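Long-range contact in prolyl 4-hydroxylase (Phytophthora capsici LT1534, PDB 6IUQ), which probably hydroxylates prolyl residues at the 4-position, as an iron(II)- and 2-oxoglutarate-dependent oxygenase built on a double-stranded beta-helix core: residues 272-284 and 298-310. Residues are numbered along the deposited sequence; the frame is centred on the assembly and turned at random.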
loop_
_atom_site.group_PDB
_atom_site.type_symbol
_atom_site.label_atom_id
_atom_site.label_comp_id
_atom_site.label_asym_id
_atom_site.label_seq_id
_atom_site.Cartn_x
_atom_site.Cartn_y
_atom_site.Cartn_z
ATOM N N ARG A 272 -5.308 15.145 -5.669
ATOM C CA ARG A 272 -4.196 16.058 -5.929
ATOM C C ARG A 272 -4.600 17.472 -5.534
ATOM O O ARG A 272 -3.791 18.220 -4.986
ATOM C CB ARG A 272 -3.751 16.000 -7.393
ATOM C CG ARG A 272 -2.479 16.800 -7.667
ATOM C CD ARG A 272 -2.002 16.613 -9.095
ATOM N NE ARG A 272 -1.650 15.223 -9.394
ATOM C CZ ARG A 272 -0.441 14.699 -9.227
ATOM N NH1 ARG A 272 0.562 15.441 -8.747
ATOM N NH2 ARG A 272 -0.236 13.423 -9.536
ATOM N N GLY A 273 -5.859 17.824 -5.772
ATOM C CA GLY A 273 -6.417 19.082 -5.289
ATOM C C GLY A 273 -6.520 19.146 -3.777
ATOM O O GLY A 273 -6.034 20.073 -3.148
ATOM N N VAL A 274 -7.137 18.142 -3.164
ATOM C CA VAL A 274 -7.295 18.184 -1.716
ATOM C C VAL A 274 -5.932 18.130 -1.011
ATOM O O VAL A 274 -5.702 18.830 -0.031
ATOM C CB VAL A 274 -8.203 17.045 -1.225
ATOM C CG1 VAL A 274 -8.273 17.045 0.291
ATOM C CG2 VAL A 274 -9.592 17.165 -1.838
ATOM N N TYR A 275 -5.003 17.338 -1.528
ATOM C CA TYR A 275 -3.709 17.195 -0.863
ATOM C C TYR A 275 -2.558 17.834 -1.647
ATOM O O TYR A 275 -1.437 17.342 -1.613
ATOM C CB TYR A 275 -3.413 15.709 -0.626
ATOM C CG TYR A 275 -4.331 15.079 0.396
ATOM C CD1 TYR A 275 -5.634 14.732 0.073
ATOM C CD2 TYR A 275 -3.897 14.851 1.686
ATOM C CE1 TYR A 275 -6.486 14.176 1.017
ATOM C CE2 TYR A 275 -4.724 14.288 2.631
ATOM C CZ TYR A 275 -6.019 13.952 2.291
ATOM O OH TYR A 275 -6.838 13.394 3.231
ATOM N N GLU A 276 -2.837 18.929 -2.346
ATOM C CA GLU A 276 -1.823 19.639 -3.115
ATOM C C GLU A 276 -0.508 19.851 -2.373
ATOM O O GLU A 276 0.561 19.606 -2.920
ATOM C CB GLU A 276 -2.364 21.000 -3.558
ATOM C CG GLU A 276 -1.588 21.610 -4.714
ATOM C CD GLU A 276 -1.979 23.057 -4.988
ATOM O OE1 GLU A 276 -3.181 23.409 -4.880
ATOM O OE2 GLU A 276 -1.063 23.849 -5.293
ATOM N N GLU A 277 -0.578 20.294 -1.125
ATOM C CA GLU A 277 0.629 20.592 -0.366
ATOM C C GLU A 277 1.479 19.334 -0.210
ATOM O O GLU A 277 2.699 19.364 -0.429
ATOM C CB GLU A 277 0.287 21.176 1.008
ATOM C CG GLU A 277 -0.517 22.475 0.976
ATOM C CD GLU A 277 -1.964 22.270 0.511
ATOM O OE1 GLU A 277 -2.469 21.119 0.547
ATOM O OE2 GLU A 277 -2.592 23.261 0.083
ATOM N N GLU A 278 0.829 18.227 0.156
ATOM C CA GLU A 278 1.525 16.950 0.316
ATOM C C GLU A 278 2.115 16.418 -0.999
ATOM O O GLU A 278 3.274 15.998 -1.040
ATOM C CB GLU A 278 0.591 15.899 0.920
ATOM C CG GLU A 278 0.329 16.074 2.403
ATOM C CD GLU A 278 -0.738 17.113 2.730
ATOM O OE1 GLU A 278 -1.527 17.501 1.846
ATOM O OE2 GLU A 278 -0.790 17.547 3.899
ATOM N N TYR A 279 1.327 16.420 -2.066
ATOM C CA TYR A 279 1.838 16.062 -3.387
ATOM C C TYR A 279 3.029 16.941 -3.795
ATOM O O TYR A 279 4.060 16.440 -4.257
ATOM C CB TYR A 279 0.746 16.194 -4.438
ATOM C CG TYR A 279 -0.187 15.012 -4.624
ATOM C CD1 TYR A 279 -1.259 14.804 -3.771
ATOM C CD2 TYR A 279 -0.042 14.154 -5.705
ATOM C CE1 TYR A 279 -2.155 13.734 -3.971
ATOM C CE2 TYR A 279 -0.926 13.092 -5.921
ATOM C CZ TYR A 279 -1.980 12.891 -5.043
ATOM O OH TYR A 279 -2.855 11.848 -5.243
ATOM N N TYR A 280 2.888 18.250 -3.625
ATOM C CA TYR A 280 3.955 19.175 -4.001
ATOM C C TYR A 280 5.219 18.947 -3.165
ATOM O O TYR A 280 6.332 18.885 -3.710
ATOM C CB TYR A 280 3.478 20.630 -3.876
ATOM C CG TYR A 280 4.481 21.655 -4.381
ATOM C CD1 TYR A 280 4.545 21.987 -5.727
ATOM C CD2 TYR A 280 5.362 22.295 -3.503
ATOM C CE1 TYR A 280 5.456 22.929 -6.199
ATOM C CE2 TYR A 280 6.274 23.239 -3.962
ATOM C CZ TYR A 280 6.315 23.545 -5.314
ATOM O OH TYR A 280 7.222 24.458 -5.779
ATOM N N GLU A 281 5.076 18.798 -1.856
ATOM C CA GLU A 281 6.261 18.548 -1.034
ATOM C C GLU A 281 6.980 17.265 -1.437
ATOM O O GLU A 281 8.212 17.239 -1.495
ATOM C CB GLU A 281 5.911 18.496 0.445
ATOM C CG GLU A 281 7.020 19.067 1.329
ATOM C CD GLU A 281 7.439 20.502 0.926
ATOM O OE1 GLU A 281 6.561 21.305 0.530
ATOM O OE2 GLU A 281 8.643 20.823 1.013
ATOM N N SER A 282 6.227 16.214 -1.755
ATOM C CA SER A 282 6.867 14.983 -2.219
ATOM C C SER A 282 7.642 15.264 -3.492
ATOM O O SER A 282 8.745 14.776 -3.656
ATOM C CB SER A 282 5.847 13.867 -2.455
ATOM O OG SER A 282 5.466 13.263 -1.232
ATOM N N LEU A 283 7.085 16.075 -4.387
ATOM C CA LEU A 283 7.786 16.363 -5.636
ATOM C C LEU A 283 9.051 17.201 -5.389
ATOM O O LEU A 283 10.006 17.097 -6.148
ATOM C CB LEU A 283 6.858 17.064 -6.635
ATOM C CG LEU A 283 5.785 16.179 -7.280
ATOM C CD1 LEU A 283 4.566 16.987 -7.692
ATOM C CD2 LEU A 283 6.335 15.416 -8.462
HETATM N N MSE A 284 9.063 18.017 -4.331
HETATM C CA MSE A 284 10.268 18.768 -3.960
HETATM C C MSE A 284 11.425 17.836 -3.583
HETATM O O MSE A 284 12.563 18.090 -3.965
HETATM C CB MSE A 284 9.983 19.738 -2.814
HETATM C CG MSE A 284 9.072 20.896 -3.203
HETATM SE SE MSE A 284 9.572 21.746 -4.917
HETATM C CE MSE A 284 8.364 20.870 -6.199
ATOM N N LEU A 298 7.390 15.197 -14.069
ATOM C CA LEU A 298 6.423 14.918 -13.019
ATOM C C LEU A 298 5.908 16.200 -12.376
ATOM O O LEU A 298 4.721 16.312 -12.046
ATOM C CB LEU A 298 7.038 14.028 -11.936
ATOM C CG LEU A 298 6.733 12.534 -11.976
ATOM C CD1 LEU A 298 7.449 11.821 -10.842
ATOM C CD2 LEU A 298 5.238 12.297 -11.901
ATOM N N LEU A 299 6.805 17.156 -12.171
ATOM C CA LEU A 299 6.412 18.423 -11.565
ATOM C C LEU A 299 5.533 19.230 -12.508
ATOM O O LEU A 299 4.518 19.790 -12.082
ATOM C CB LEU A 299 7.638 19.252 -11.151
ATOM C CG LEU A 299 7.250 20.617 -10.561
ATOM C CD1 LEU A 299 6.309 20.462 -9.365
ATOM C CD2 LEU A 299 8.472 21.410 -10.148
ATOM N N LYS A 300 5.911 19.299 -13.783
ATOM C CA LYS A 300 5.119 20.058 -14.748
ATOM C C LYS A 300 3.728 19.441 -14.861
ATOM O O LYS A 300 2.743 20.137 -15.045
ATOM C CB LYS A 300 5.802 20.095 -16.115
ATOM C CG LYS A 300 6.920 21.096 -16.211
ATOM C CD LYS A 300 6.404 22.518 -16.057
ATOM C CE LYS A 300 7.470 23.426 -15.443
ATOM N NZ LYS A 300 7.008 24.837 -15.271
ATOM N N SER A 301 3.662 18.125 -14.726
ATOM C CA SER A 301 2.401 17.405 -14.811
ATOM C C SER A 301 1.490 17.811 -13.654
ATOM O O SER A 301 0.305 18.085 -13.839
ATOM C CB SER A 301 2.667 15.898 -14.823
ATOM O OG SER A 301 1.460 15.186 -14.844
ATOM N N HIS A 302 2.063 17.897 -12.458
ATOM C CA HIS A 302 1.326 18.333 -11.268
ATOM C C HIS A 302 0.829 19.769 -11.423
ATOM O O HIS A 302 -0.354 20.091 -11.220
ATOM C CB HIS A 302 2.231 18.210 -10.043
ATOM C CG HIS A 302 1.734 18.942 -8.843
ATOM N ND1 HIS A 302 1.021 18.325 -7.835
ATOM C CD2 HIS A 302 1.858 20.243 -8.475
ATOM C CE1 HIS A 302 0.727 19.214 -6.899
ATOM N NE2 HIS A 302 1.225 20.384 -7.263
ATOM N N GLU A 303 1.771 20.626 -11.778
ATOM C CA GLU A 303 1.532 22.034 -12.032
ATOM C C GLU A 303 0.376 22.265 -13.006
ATOM O O GLU A 303 -0.511 23.084 -12.758
ATOM C CB GLU A 303 2.828 22.630 -12.564
ATOM C CG GLU A 303 2.843 24.080 -12.871
ATOM C CD GLU A 303 4.254 24.516 -13.219
ATOM O OE1 GLU A 303 4.490 24.897 -14.391
ATOM O OE2 GLU A 303 5.127 24.436 -12.322
ATOM N N THR A 304 0.386 21.529 -14.109
ATOM C CA THR A 304 -0.691 21.587 -15.098
ATOM C C THR A 304 -2.043 21.094 -14.560
ATOM O O THR A 304 -3.076 21.710 -14.815
ATOM C CB THR A 304 -0.324 20.755 -16.334
ATOM O OG1 THR A 304 0.859 21.293 -16.937
ATOM C CG2 THR A 304 -1.448 20.772 -17.340
ATOM N N HIS A 305 -2.032 19.980 -13.830
ATOM C CA HIS A 305 -3.254 19.432 -13.249
ATOM C C HIS A 305 -3.878 20.404 -12.247
ATOM O O HIS A 305 -5.085 20.645 -12.257
ATOM C CB HIS A 305 -2.966 18.088 -12.577
ATOM C CG HIS A 305 -4.185 17.427 -12.006
ATOM N ND1 HIS A 305 -4.889 17.949 -10.939
ATOM C CD2 HIS A 305 -4.821 16.280 -12.347
ATOM C CE1 HIS A 305 -5.908 17.159 -10.653
ATOM N NE2 HIS A 305 -5.891 16.140 -11.494
ATOM N N VAL A 306 -3.045 20.982 -11.398
ATOM C CA VAL A 306 -3.508 21.921 -10.386
ATOM C C VAL A 306 -4.176 23.140 -11.024
ATOM O O VAL A 306 -5.177 23.660 -10.511
ATOM C CB VAL A 306 -2.315 22.364 -9.470
ATOM C CG1 VAL A 306 -2.608 23.660 -8.753
ATOM C CG2 VAL A 306 -1.980 21.275 -8.487
ATOM N N GLU A 307 -3.626 23.605 -12.144
ATOM C CA GLU A 307 -4.189 24.779 -12.806
ATOM C C GLU A 307 -5.484 24.424 -13.552
ATOM O O GLU A 307 -6.418 25.210 -13.551
ATOM C CB GLU A 307 -3.168 25.408 -13.762
ATOM C CG GLU A 307 -3.710 26.593 -14.571
ATOM C CD GLU A 307 -4.125 27.785 -13.716
ATOM O OE1 GLU A 307 -3.613 27.930 -12.584
ATOM O OE2 GLU A 307 -4.973 28.582 -14.174
ATOM N N ASN A 308 -5.533 23.245 -14.175
ATOM C CA ASN A 308 -6.768 22.720 -14.786
ATOM C C ASN A 308 -7.914 22.623 -13.785
ATOM O O ASN A 308 -9.048 22.969 -14.092
ATOM C CB ASN A 308 -6.534 21.339 -15.389
ATOM C CG ASN A 308 -5.699 21.384 -16.654
ATOM O OD1 ASN A 308 -5.552 22.438 -17.281
ATOM N ND2 ASN A 308 -5.165 20.233 -17.050
ATOM N N VAL A 309 -7.611 22.159 -12.578
ATOM C CA VAL A 309 -8.608 22.146 -11.536
ATOM C C VAL A 309 -9.063 23.561 -11.238
ATOM O O VAL A 309 -10.265 23.812 -11.191
ATOM C CB VAL A 309 -8.092 21.470 -10.248
ATOM C CG1 VAL A 309 -9.015 21.766 -9.084
ATOM C CG2 VAL A 309 -7.968 19.968 -10.459
ATOM N N LYS A 310 -8.126 24.494 -11.064
ATOM C CA LYS A 310 -8.495 25.871 -10.707
ATOM C C LYS A 310 -9.334 26.559 -11.794
ATOM O O LYS A 310 -10.177 27.403 -11.487
ATOM C CB LYS A 310 -7.250 26.718 -10.407
ATOM C CG LYS A 310 -6.447 26.214 -9.209
ATOM C CD LYS A 310 -5.492 27.268 -8.654
ATOM C CE LYS A 310 -4.448 26.637 -7.722
ATOM N NZ LYS A 310 -5.073 25.838 -6.606
HETATM O O HOH W 1 1.111 22.719 -5.857
#
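Leu298 and Leu299 open the contact against Leu283, where two antiparallel helices, 276-284 and 298-310, run at 161° with axes that come within 10.5 Å. Leu298 offers its CB, 3.8 Å from Leu283 CD2, while the branched tip of Leu299 reaches Leu283 CD1, Tyr280 CE1 and, at 3.8 Å from its CD1, CE of Met284, a selenomethionine. Leucines suit this end because their apolar branches fill it without needing polar partners.

One turn on, His302 enters as a knob into a hole formed by Arg272, Glu276, Tyr280 and Leu283. Its CG is anti to the backbone N (chi1 165°), which sends the ring straight across the interface. Leu283 CD1 presses on its base, 3.5 Å from His302 CB. Histidine fits because it has two nitrogens to engage: Arg272 NH1 donates to His302 ND1 over 3.1 Å, almost in both the imidazole and guanidinium planes, and a water joins His302 NE2 to Glu276 OE2.

His305 offers a ring face to Arg272, whose aliphatic CD stands 4.0 Å from the ring centroid in a CH-pi contact, while its guanidinium serves His302. Val306 then sets two methyls against the aliphatic stem of Glu276, CG2 lying 3.8 Å from Glu276 CG. Lys310, long enough to span the gap, brings NZ to Glu276 OE1 in a long salt bridge of 3.5 Å.

This helical hairpin flanks the iron-bearing core, toward which Tyr279 packs on Leu214 of strand 214-217. With ND1 accepting from an arginine, the His302 ring is probably neutral, tied by one nitrogen to Arg272 and through a water to Glu276.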